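Local atomic coordinates of fosfomycin resistance protein FosX (Mesorhizobium loti, PDB entry 1R9C), a protein that catalyses the manganese-dependent hydration of the antibiotic fosfomycin, which gives resistance to the drug, and works as a homodimer. Residues F10-L15 against F109-N114; E30-D35 against E44-I49; F72-A77 against L119-L124. One frame throughout, in Å; residues are numbered along the deposited sequence.

Overall arrangement
Contact 2 (30-35 with 44-49) is nested inside the loop closed by contact 1 (10-15 with 109-114). Contact 3 (72-77 with 119-124) opens after contact 2 has closed, and its segments alternate with those of contact 1. Contacts 1 and 2 share the four-stranded sheet, contacts 1 and 3 the three-stranded one. Contact 1 therefore joins the two sheets. Its centre is about 15 Å from that of contact 2 and about 23 Å from that of contact 3. The centres of contacts 2 and 3 are about 26 Å apart, on opposite sides of the chain's centre. Contact 2 holds Glu44, the inferred proton acceptor; contact 3's strands carry manganese ligands His69 and Glu118. All three touch the second subunit.

Contact 1 of 3, residues F10-L15 against F109-N114; sequences FIVRDL and FYDDDN
Arg13 follows Asp113 OD1 from CB to NE and ends on Asp112 O. Arg13 CB lies 3.4 Å from Asp113 OD1, and CG and CD run on past the same oxygen. The chain bends at chi3 (-55°), which turns the guanidinium back toward the 109-114 segment. Arg13 NE then makes a weak, salt-bridged hydrogen bond to Asp113 OD1 at 3.3 Å. At the tip, Arg13 NH2 donates to the backbone O of Asp112 at 2.7 Å. That oxygen lies in the guanidinium plane, and the donor arrives almost head-on to the carbonyl, 171° at the oxygen. The guanidinium and carboxylate planes are 82° apart, with Asp113 OD1 at the guanidinium edge.

Asp113 OD1 has a second donor, the backbone N of Arg13, at 2.8 Å. This N-H comes from above the carboxylate plane. The other oxygen, Asp113 OD2, sits 3.3 Å from Val12 CB and accepts from a water that also takes the N-H of Asp14. The carboxylate is thus gripped by main chain, side chain and solvent.

The loop is shaped from within. Asp111 OD2 accepts from Asp113 N, and Asp111 OD1 bonds to His115 ND1. Asp14 OD1 caps the helix that follows by accepting from Arg17 N. The contact ties the end of strand 5-12 to an Asx turn at Asp111, in the loop joining strands 106-110 and 116-120, and so links the two sheets of this VOC-family chain.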
loop_
_atom_site.group_PDB
_atom_site.type_symbol
_atom_site.label_atom_id
_atom_site.label_comp_id
_atom_site.label_asym_id
_atom_site.label_seq_id
_atom_site.Cartn_x
_atom_site.Cartn_y
_atom_site.Cartn_z
ATOM N N PHE A 10 6.232 -1.964 -4.214
ATOM C CA PHE A 10 5.934 -1.736 -5.635
ATOM C C PHE A 10 6.988 -2.328 -6.563
ATOM O O PHE A 10 8.180 -2.150 -6.336
ATOM C CB PHE A 10 5.843 -0.219 -5.900
ATOM C CG PHE A 10 4.893 0.486 -4.945
ATOM C CD1 PHE A 10 5.382 1.254 -3.893
ATOM C CD2 PHE A 10 3.521 0.289 -5.067
ATOM C CE1 PHE A 10 4.510 1.877 -2.981
ATOM C CE2 PHE A 10 2.644 0.898 -4.163
ATOM C CZ PHE A 10 3.132 1.672 -3.122
ATOM N N ILE A 11 6.530 -2.982 -7.627
ATOM C CA ILE A 11 7.392 -3.496 -8.683
ATOM C C ILE A 11 7.397 -2.433 -9.796
ATOM O O ILE A 11 6.354 -1.885 -10.138
ATOM C CB ILE A 11 6.804 -4.804 -9.209
ATOM C CG1 ILE A 11 6.366 -5.694 -8.028
ATOM C CG2 ILE A 11 7.735 -5.449 -10.312
ATOM C CD1 ILE A 11 7.288 -6.812 -7.678
ATOM N N VAL A 12 8.589 -2.078 -10.277
ATOM C CA VAL A 12 8.755 -0.963 -11.195
ATOM C C VAL A 12 9.786 -1.374 -12.236
ATOM O O VAL A 12 10.673 -2.183 -11.949
ATOM C CB VAL A 12 9.209 0.344 -10.447
ATOM C CG1 VAL A 12 8.139 0.821 -9.434
ATOM C CG2 VAL A 12 10.601 0.176 -9.781
ATOM N N ARG A 13 9.650 -0.851 -13.451
ATOM C CA ARG A 13 10.543 -1.181 -14.555
ATOM C C ARG A 13 11.926 -0.542 -14.366
ATOM O O ARG A 13 12.952 -1.134 -14.741
ATOM C CB ARG A 13 9.938 -0.724 -15.897
ATOM C CG ARG A 13 8.909 -1.689 -16.567
ATOM C CD ARG A 13 8.159 -1.077 -17.784
ATOM N NE ARG A 13 7.485 0.195 -17.451
ATOM C CZ ARG A 13 6.990 1.061 -18.339
ATOM N NH1 ARG A 13 7.060 0.817 -19.641
ATOM N NH2 ARG A 13 6.420 2.187 -17.921
ATOM N N ASP A 14 11.938 0.662 -13.801
ATOM C CA ASP A 14 13.143 1.490 -13.701
ATOM C C ASP A 14 13.338 1.974 -12.272
ATOM O O ASP A 14 12.755 2.984 -11.877
ATOM C CB ASP A 14 13.001 2.692 -14.660
ATOM C CG ASP A 14 14.229 3.597 -14.691
ATOM O OD1 ASP A 14 15.115 3.493 -13.813
ATOM O OD2 ASP A 14 14.382 4.480 -15.569
ATOM N N LEU A 15 14.187 1.277 -11.521
ATOM C CA LEU A 15 14.464 1.625 -10.131
ATOM C C LEU A 15 15.001 3.036 -9.903
ATOM O O LEU A 15 14.777 3.652 -8.831
ATOM C CB LEU A 15 15.515 0.665 -9.568
ATOM C CG LEU A 15 15.194 -0.644 -8.862
ATOM C CD1 LEU A 15 16.419 -1.128 -8.068
ATOM C CD2 LEU A 15 14.013 -0.508 -7.946
ATOM N N PHE A 109 -2.033 11.150 -8.897
ATOM C CA PHE A 109 -1.009 11.085 -9.928
ATOM C C PHE A 109 -0.561 9.615 -10.073
ATOM O O PHE A 109 -0.934 8.771 -9.269
ATOM C CB PHE A 109 0.157 12.041 -9.596
ATOM C CG PHE A 109 1.028 11.592 -8.443
ATOM C CD1 PHE A 109 2.161 10.816 -8.662
ATOM C CD2 PHE A 109 0.717 11.965 -7.131
ATOM C CE1 PHE A 109 2.944 10.392 -7.587
ATOM C CE2 PHE A 109 1.501 11.557 -6.062
ATOM C CZ PHE A 109 2.629 10.784 -6.289
ATOM N N TYR A 110 0.162 9.312 -11.138
ATOM C CA TYR A 110 0.617 7.950 -11.402
ATOM C C TYR A 110 2.130 8.017 -11.403
ATOM O O TYR A 110 2.693 9.017 -11.850
ATOM C CB TYR A 110 0.152 7.483 -12.791
ATOM C CG TYR A 110 -1.347 7.516 -12.959
ATOM C CD1 TYR A 110 -1.975 8.674 -13.379
ATOM C CD2 TYR A 110 -2.129 6.406 -12.622
ATOM C CE1 TYR A 110 -3.331 8.737 -13.521
ATOM C CE2 TYR A 110 -3.506 6.452 -12.727
ATOM C CZ TYR A 110 -4.098 7.622 -13.211
ATOM O OH TYR A 110 -5.444 7.707 -13.342
ATOM N N ASP A 111 2.800 6.956 -10.956
ATOM C CA ASP A 111 4.241 6.874 -11.169
ATOM C C ASP A 111 4.461 6.354 -12.599
ATOM O O ASP A 111 3.566 6.509 -13.479
ATOM C CB ASP A 111 4.875 5.947 -10.114
ATOM C CG ASP A 111 4.431 4.497 -10.275
ATOM O OD1 ASP A 111 4.865 3.660 -9.481
ATOM O OD2 ASP A 111 3.672 4.103 -11.190
ATOM N N ASP A 112 5.610 5.713 -12.862
ATOM C CA ASP A 112 5.919 5.353 -14.253
ATOM C C ASP A 112 5.408 3.968 -14.618
ATOM O O ASP A 112 5.639 3.487 -15.725
ATOM C CB ASP A 112 7.432 5.397 -14.522
ATOM C CG ASP A 112 7.978 6.803 -14.649
ATOM O OD1 ASP A 112 7.223 7.759 -14.982
ATOM O OD2 ASP A 112 9.187 7.032 -14.459
ATOM N N ASP A 113 4.722 3.318 -13.681
ATOM C CA ASP A 113 4.407 1.892 -13.812
ATOM C C ASP A 113 2.916 1.648 -13.528
ATOM O O ASP A 113 2.531 0.605 -13.023
ATOM C CB ASP A 113 5.310 1.086 -12.859
ATOM C CG ASP A 113 6.787 1.171 -13.244
ATOM O OD1 ASP A 113 7.235 0.405 -14.130
ATOM O OD2 ASP A 113 7.563 1.994 -12.719
ATOM N N ASN A 114 2.086 2.642 -13.852
ATOM C CA ASN A 114 0.642 2.576 -13.646
ATOM C C ASN A 114 0.129 2.471 -12.212
ATOM O O ASN A 114 -1.038 2.216 -12.013
ATOM C CB ASN A 114 0.000 1.502 -14.554
ATOM C CG ASN A 114 0.235 1.794 -16.006
ATOM O OD1 ASN A 114 0.382 2.964 -16.398
ATOM N ND2 ASN A 114 0.282 0.753 -16.821
HETATM O O HOH W 1 9.855 2.516 -13.743
#

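Contact 2 of 3, residues E30-D35 against E44-I49; sequences EVYASD and EKFFLI
Tyr32 and Phe46 form the apolar centre of this antiparallel beta hairpin. Their side chains lie side by side and point the same way. Tyr32 CD2 sits over one face of the Phe46 ring, toward its rim, 3.7 Å from Phe46 CD1. The planes meet obliquely at 31°. Glu44 CG comes to the edge of the tyrosine ring, in its plane. Nearby, Val31 CG2 packs on Phe46 CB, and Val31 CG1 meets Leu48 CD1.

Val31 and Tyr32 both face Phe46, which makes a classic beta bulge. Phe46 O takes the N-H of Val31 at 2.9 Å and, weakly, that of Tyr32.

On the sheet face of Glu30, Lys45 and Phe47, Glu30 CG rests over the Phe47 ring in a CH-pi contact. Glu30 is stretched out, its CG turned opposite the backbone N (chi1 -168°).

Where strand 44-49 begins, across from Ser34, lies Glu44, the inferred proton acceptor of the active site. Glu44 N donates to Ser34 OG at 2.9 Å, and Glu44 O accepts from Ser34 N. At the polar edge, the extended Lys45 chain brings its amine to Glu30 and also to Thr19. Lys45 NZ donates to Glu30 OE2 at 2.7 Å in a salt bridge, from above the carboxylate plane.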
loop_
_atom_site.group_PDB
_atom_site.type_symbol
_atom_site.label_atom_id
_atom_site.label_comp_id
_atom_site.label_asym_id
_atom_site.label_seq_id
_atom_site.Cartn_x
_atom_site.Cartn_y
_atom_site.Cartn_z
ATOM N N GLU A 30 16.328 7.003 0.961
ATOM C CA GLU A 30 16.795 5.656 0.643
ATOM C C GLU A 30 17.622 5.119 1.799
ATOM O O GLU A 30 18.630 5.726 2.195
ATOM C CB GLU A 30 17.604 5.646 -0.654
ATOM C CG GLU A 30 17.888 4.257 -1.224
ATOM C CD GLU A 30 18.808 4.322 -2.426
ATOM O OE1 GLU A 30 19.832 3.594 -2.452
ATOM O OE2 GLU A 30 18.520 5.117 -3.338
ATOM N N VAL A 31 17.199 3.985 2.344
ATOM C CA VAL A 31 17.936 3.344 3.455
ATOM C C VAL A 31 18.642 2.036 3.078
ATOM O O VAL A 31 19.417 1.489 3.874
ATOM C CB VAL A 31 17.045 3.134 4.700
ATOM C CG1 VAL A 31 16.440 4.496 5.188
ATOM C CG2 VAL A 31 15.929 2.179 4.415
ATOM N N TYR A 32 18.361 1.512 1.888
ATOM C CA TYR A 32 18.959 0.237 1.479
ATOM C C TYR A 32 18.899 0.094 -0.024
ATOM O O TYR A 32 17.897 0.474 -0.641
ATOM C CB TYR A 32 18.204 -0.944 2.103
ATOM C CG TYR A 32 18.615 -2.322 1.567
ATOM C CD1 TYR A 32 19.761 -2.976 2.051
ATOM C CD2 TYR A 32 17.854 -2.963 0.577
ATOM C CE1 TYR A 32 20.133 -4.252 1.564
ATOM C CE2 TYR A 32 18.222 -4.243 0.089
ATOM C CZ TYR A 32 19.344 -4.867 0.583
ATOM O OH TYR A 32 19.679 -6.107 0.083
ATOM N N ALA A 33 19.970 -0.473 -0.590
ATOM C CA ALA A 33 19.996 -0.890 -1.991
ATOM C C ALA A 33 20.720 -2.228 -2.113
ATOM O O ALA A 33 21.873 -2.370 -1.690
ATOM C CB ALA A 33 20.666 0.188 -2.893
ATOM N N SER A 34 20.041 -3.210 -2.699
ATOM C CA SER A 34 20.641 -4.518 -2.926
ATOM C C SER A 34 21.857 -4.456 -3.859
ATOM O O SER A 34 22.698 -5.342 -3.827
ATOM C CB SER A 34 19.601 -5.525 -3.419
ATOM O OG SER A 34 19.192 -5.211 -4.727
ATOM N N ASP A 35 21.966 -3.394 -4.653
ATOM C CA ASP A 35 23.167 -3.162 -5.497
ATOM C C ASP A 35 24.496 -2.973 -4.744
ATOM O O ASP A 35 25.585 -3.142 -5.330
ATOM C CB ASP A 35 22.929 -1.963 -6.424
ATOM C CG ASP A 35 22.176 -2.351 -7.676
ATOM O OD1 ASP A 35 22.219 -3.542 -8.062
ATOM O OD2 ASP A 35 21.484 -1.540 -8.327
ATOM N N GLU A 44 16.557 -4.388 -5.562
ATOM C CA GLU A 44 15.535 -3.789 -4.719
ATOM C C GLU A 44 16.131 -2.616 -3.942
ATOM O O GLU A 44 17.357 -2.552 -3.749
ATOM C CB GLU A 44 14.907 -4.839 -3.781
ATOM C CG GLU A 44 15.796 -5.300 -2.645
ATOM C CD GLU A 44 15.258 -6.529 -1.920
ATOM O OE1 GLU A 44 14.024 -6.664 -1.760
ATOM O OE2 GLU A 44 16.089 -7.360 -1.501
ATOM N N LYS A 45 15.269 -1.682 -3.537
ATOM C CA LYS A 45 15.638 -0.610 -2.632
ATOM C C LYS A 45 14.557 -0.440 -1.597
ATOM O O LYS A 45 13.380 -0.693 -1.886
ATOM C CB LYS A 45 15.736 0.716 -3.396
ATOM C CG LYS A 45 16.924 0.825 -4.362
ATOM C CD LYS A 45 16.929 2.189 -4.958
ATOM C CE LYS A 45 18.209 2.510 -5.688
ATOM N NZ LYS A 45 18.280 4.006 -5.795
ATOM N N PHE A 46 14.953 -0.005 -0.396
ATOM C CA PHE A 46 14.013 0.327 0.675
ATOM C C PHE A 46 14.112 1.839 0.943
ATOM O O PHE A 46 15.235 2.420 0.961
ATOM C CB PHE A 46 14.374 -0.378 1.978
ATOM C CG PHE A 46 14.318 -1.886 1.929
ATOM C CD1 PHE A 46 15.017 -2.626 2.868
ATOM C CD2 PHE A 46 13.541 -2.555 0.978
ATOM C CE1 PHE A 46 14.964 -4.025 2.876
ATOM C CE2 PHE A 46 13.494 -3.941 0.953
ATOM C CZ PHE A 46 14.197 -4.684 1.915
ATOM N N PHE A 47 12.950 2.456 1.175
ATOM C CA PHE A 47 12.890 3.859 1.514
ATOM C C PHE A 47 12.054 4.068 2.749
ATOM O O PHE A 47 11.158 3.257 3.062
ATOM C CB PHE A 47 12.227 4.662 0.381
ATOM C CG PHE A 47 13.024 4.712 -0.893
ATOM C CD1 PHE A 47 12.919 3.684 -1.846
ATOM C CD2 PHE A 47 13.826 5.800 -1.172
ATOM C CE1 PHE A 47 13.628 3.741 -3.027
ATOM C CE2 PHE A 47 14.567 5.854 -2.379
ATOM C CZ PHE A 47 14.462 4.821 -3.294
ATOM N N LEU A 48 12.327 5.187 3.428
ATOM C CA LEU A 48 11.437 5.672 4.473
ATOM C C LEU A 48 10.808 7.008 4.052
ATOM O O LEU A 48 11.486 7.927 3.532
ATOM C CB LEU A 48 12.170 5.840 5.809
ATOM C CG LEU A 48 12.481 4.636 6.708
ATOM C CD1 LEU A 48 13.389 5.010 7.890
ATOM C CD2 LEU A 48 11.164 4.057 7.234
ATOM N N ILE A 49 9.498 7.083 4.254
ATOM C CA ILE A 49 8.760 8.338 4.173
ATOM C C ILE A 49 8.261 8.549 5.599
ATOM O O ILE A 49 7.277 7.959 5.989
ATOM C CB ILE A 49 7.583 8.231 3.183
ATOM C CG1 ILE A 49 8.110 7.986 1.755
ATOM C CG2 ILE A 49 6.782 9.575 3.194
ATOM C CD1 ILE A 49 7.111 7.461 0.780
HETATM O O HOH W 2 19.567 -1.997 -5.669
#

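Contact 3 of 3, residues F72-A77 against L119-L124; sequences FKIDDA and LHTGTL
Lys73 lies across the backbone of residues 120-122. Lys73 CD is 3.4 Å from His120 O, and its CE is equally close to Gly122 O. The chain bends at chi2 (68°) and again at chi4 (58°). These bends fold the amine back to the main chain, where Lys73 NZ donates to Ile74 O at 2.8 Å and weakly to Thr121 O. The ammonium meets Ile74 O from above the carbonyl plane. It also forms a salt bridge with Glu3 of the second subunit, so a charge at the interface is held from both chains.

The side chains of Ile74 and Thr121 meet at a slant, with Ile74 CD1 3.9 Å from Thr121 CG2. Leu119 CD2 lies near both Phe72 CB and Ile74 CG2. Beyond them, Tyr82 of helix 79-89 packs on Ile74 and Leu119.

The backbones pair as parallel strands, with Phe72 beside Leu119 and Lys73 beside His120. His120 N donates to Phe72 O at 3.0 Å, and Ile74 N donates to His120 O at 3.1 Å. Strands 69-73 and 116-120 are neighbours in the three-stranded sheet of this VOC-family chain, which carries the manganese ligands His69 and Glu118. Phe72 and Lys73 also join an antiparallel ladder with a strand of the second subunit, so this sheet continues through the dimer. His120 is close to the metal site, but its ND1 bonds to Ser106 OG. Gly122 N covers one face of the His120 ring, 3.4 Å above its plane.

Past the strands the two segments differ in direction but stay in touch through Asp76 and Thr121. Thr121 OG1 donates weakly to Asp76 OD2. Arg105 NE forms a salt bridge with Asp76 OD2, and Arg105 N hydrogen-bonds to Thr121 OG1. A water links Asp76 N to Thr121 O. The turn at Asp76 is set by Asp75 OD1, which accepts from Ala77 N in an Asx turn.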
loop_
_atom_site.group_PDB
_atom_site.type_symbol
_atom_site.label_atom_id
_atom_site.label_comp_id
_atom_site.label_asym_id
_atom_site.label_seq_id
_atom_site.Cartn_x
_atom_site.Cartn_y
_atom_site.Cartn_z
ATOM N N PHE A 72 -1.368 9.486 0.795
ATOM C CA PHE A 72 -0.591 10.108 1.872
ATOM C C PHE A 72 -1.211 11.421 2.326
ATOM O O PHE A 72 -1.852 12.137 1.559
ATOM C CB PHE A 72 0.859 10.327 1.396
ATOM C CG PHE A 72 1.604 9.035 1.184
ATOM C CD1 PHE A 72 1.552 8.381 -0.042
ATOM C CD2 PHE A 72 2.309 8.445 2.224
ATOM C CE1 PHE A 72 2.230 7.156 -0.218
ATOM C CE2 PHE A 72 3.010 7.223 2.038
ATOM C CZ PHE A 72 2.947 6.595 0.813
ATOM N N LYS A 73 -0.994 11.769 3.583
ATOM C CA LYS A 73 -1.598 12.979 4.154
ATOM C C LYS A 73 -0.687 14.199 4.027
ATOM O O LYS A 73 0.501 14.134 4.342
ATOM C CB LYS A 73 -1.915 12.749 5.653
ATOM C CG LYS A 73 -2.521 13.961 6.413
ATOM C CD LYS A 73 -3.965 14.319 5.926
ATOM C CE LYS A 73 -4.599 15.431 6.792
ATOM N NZ LYS A 73 -3.763 16.716 6.814
ATOM N N ILE A 74 -1.259 15.315 3.575
ATOM C CA ILE A 74 -0.527 16.576 3.511
ATOM C C ILE A 74 -1.440 17.654 4.090
ATOM O O ILE A 74 -2.635 17.413 4.307
ATOM C CB ILE A 74 -0.118 16.970 2.042
ATOM C CG1 ILE A 74 -1.364 17.130 1.146
ATOM C CG2 ILE A 74 0.891 15.983 1.426
ATOM C CD1 ILE A 74 -1.136 18.129 -0.011
ATOM N N ASP A 75 -0.873 18.832 4.326
ATOM C CA ASP A 75 -1.621 19.942 4.855
ATOM C C ASP A 75 -2.200 20.725 3.711
ATOM O O ASP A 75 -1.557 20.881 2.669
ATOM C CB ASP A 75 -0.729 20.860 5.687
ATOM C CG ASP A 75 -1.541 21.922 6.425
ATOM O OD1 ASP A 75 -1.746 23.020 5.872
ATOM O OD2 ASP A 75 -2.075 21.703 7.520
ATOM N N ASP A 76 -3.404 21.247 3.898
ATOM C CA ASP A 76 -4.029 22.030 2.836
ATOM C C ASP A 76 -3.158 23.159 2.260
ATOM O O ASP A 76 -3.250 23.456 1.056
ATOM C CB ASP A 76 -5.385 22.597 3.276
ATOM C CG ASP A 76 -6.249 22.980 2.092
ATOM O OD1 ASP A 76 -6.562 24.172 1.974
ATOM O OD2 ASP A 76 -6.638 22.160 1.214
ATOM N N ALA A 77 -2.319 23.768 3.105
ATOM C CA ALA A 77 -1.463 24.883 2.686
ATOM C C ALA A 77 -0.409 24.475 1.654
ATOM O O ALA A 77 0.076 25.320 0.897
ATOM C CB ALA A 77 -0.784 25.550 3.904
ATOM N N LEU A 119 -2.336 12.457 -2.822
ATOM C CA LEU A 119 -1.986 13.338 -1.702
ATOM C C LEU A 119 -3.299 13.994 -1.306
ATOM O O LEU A 119 -3.942 14.647 -2.136
ATOM C CB LEU A 119 -0.976 14.403 -2.160
ATOM C CG LEU A 119 0.274 13.782 -2.794
ATOM C CD1 LEU A 119 1.076 14.843 -3.493
ATOM C CD2 LEU A 119 1.142 13.077 -1.702
ATOM N N HIS A 120 -3.714 13.787 -0.056
ATOM C CA HIS A 120 -5.041 14.178 0.419
ATOM C C HIS A 120 -4.880 15.104 1.656
ATOM O O HIS A 120 -4.122 14.778 2.534
ATOM C CB HIS A 120 -5.830 12.905 0.799
ATOM C CG HIS A 120 -7.207 13.185 1.304
ATOM N ND1 HIS A 120 -8.095 13.985 0.625
ATOM C CD2 HIS A 120 -7.848 12.775 2.425
ATOM C CE1 HIS A 120 -9.226 14.073 1.308
ATOM N NE2 HIS A 120 -9.102 13.345 2.405
ATOM N N THR A 121 -5.587 16.241 1.695
ATOM C CA THR A 121 -5.482 17.231 2.788
ATOM C C THR A 121 -6.480 17.016 3.939
ATOM O O THR A 121 -6.398 17.671 4.990
ATOM C CB THR A 121 -5.612 18.688 2.243
ATOM O OG1 THR A 121 -6.979 18.963 1.923
ATOM C CG2 THR A 121 -4.850 18.841 0.881
ATOM N N GLY A 122 -7.409 16.094 3.749
ATOM C CA GLY A 122 -8.522 15.939 4.666
ATOM C C GLY A 122 -8.372 14.728 5.565
ATOM O O GLY A 122 -7.383 14.015 5.481
ATOM N N THR A 123 -9.364 14.499 6.427
ATOM C CA THR A 123 -9.302 13.354 7.342
ATOM C C THR A 123 -10.537 12.459 7.220
ATOM O O THR A 123 -11.551 12.840 6.624
ATOM C CB THR A 123 -9.243 13.854 8.824
ATOM O OG1 THR A 123 -10.475 14.517 9.135
ATOM C CG2 THR A 123 -8.159 14.980 9.035
ATOM N N LEU A 124 -10.454 11.274 7.817
ATOM C CA LEU A 124 -11.597 10.371 7.892
ATOM C C LEU A 124 -12.778 11.000 8.634
ATOM O O LEU A 124 -13.907 10.911 8.165
ATOM C CB LEU A 124 -11.186 9.055 8.565
ATOM C CG LEU A 124 -12.278 8.015 8.830
ATOM C CD1 LEU A 124 -12.979 7.598 7.523
ATOM C CD2 LEU A 124 -11.671 6.801 9.495
HETATM O O HOH W 3 -5.054 20.122 5.844
#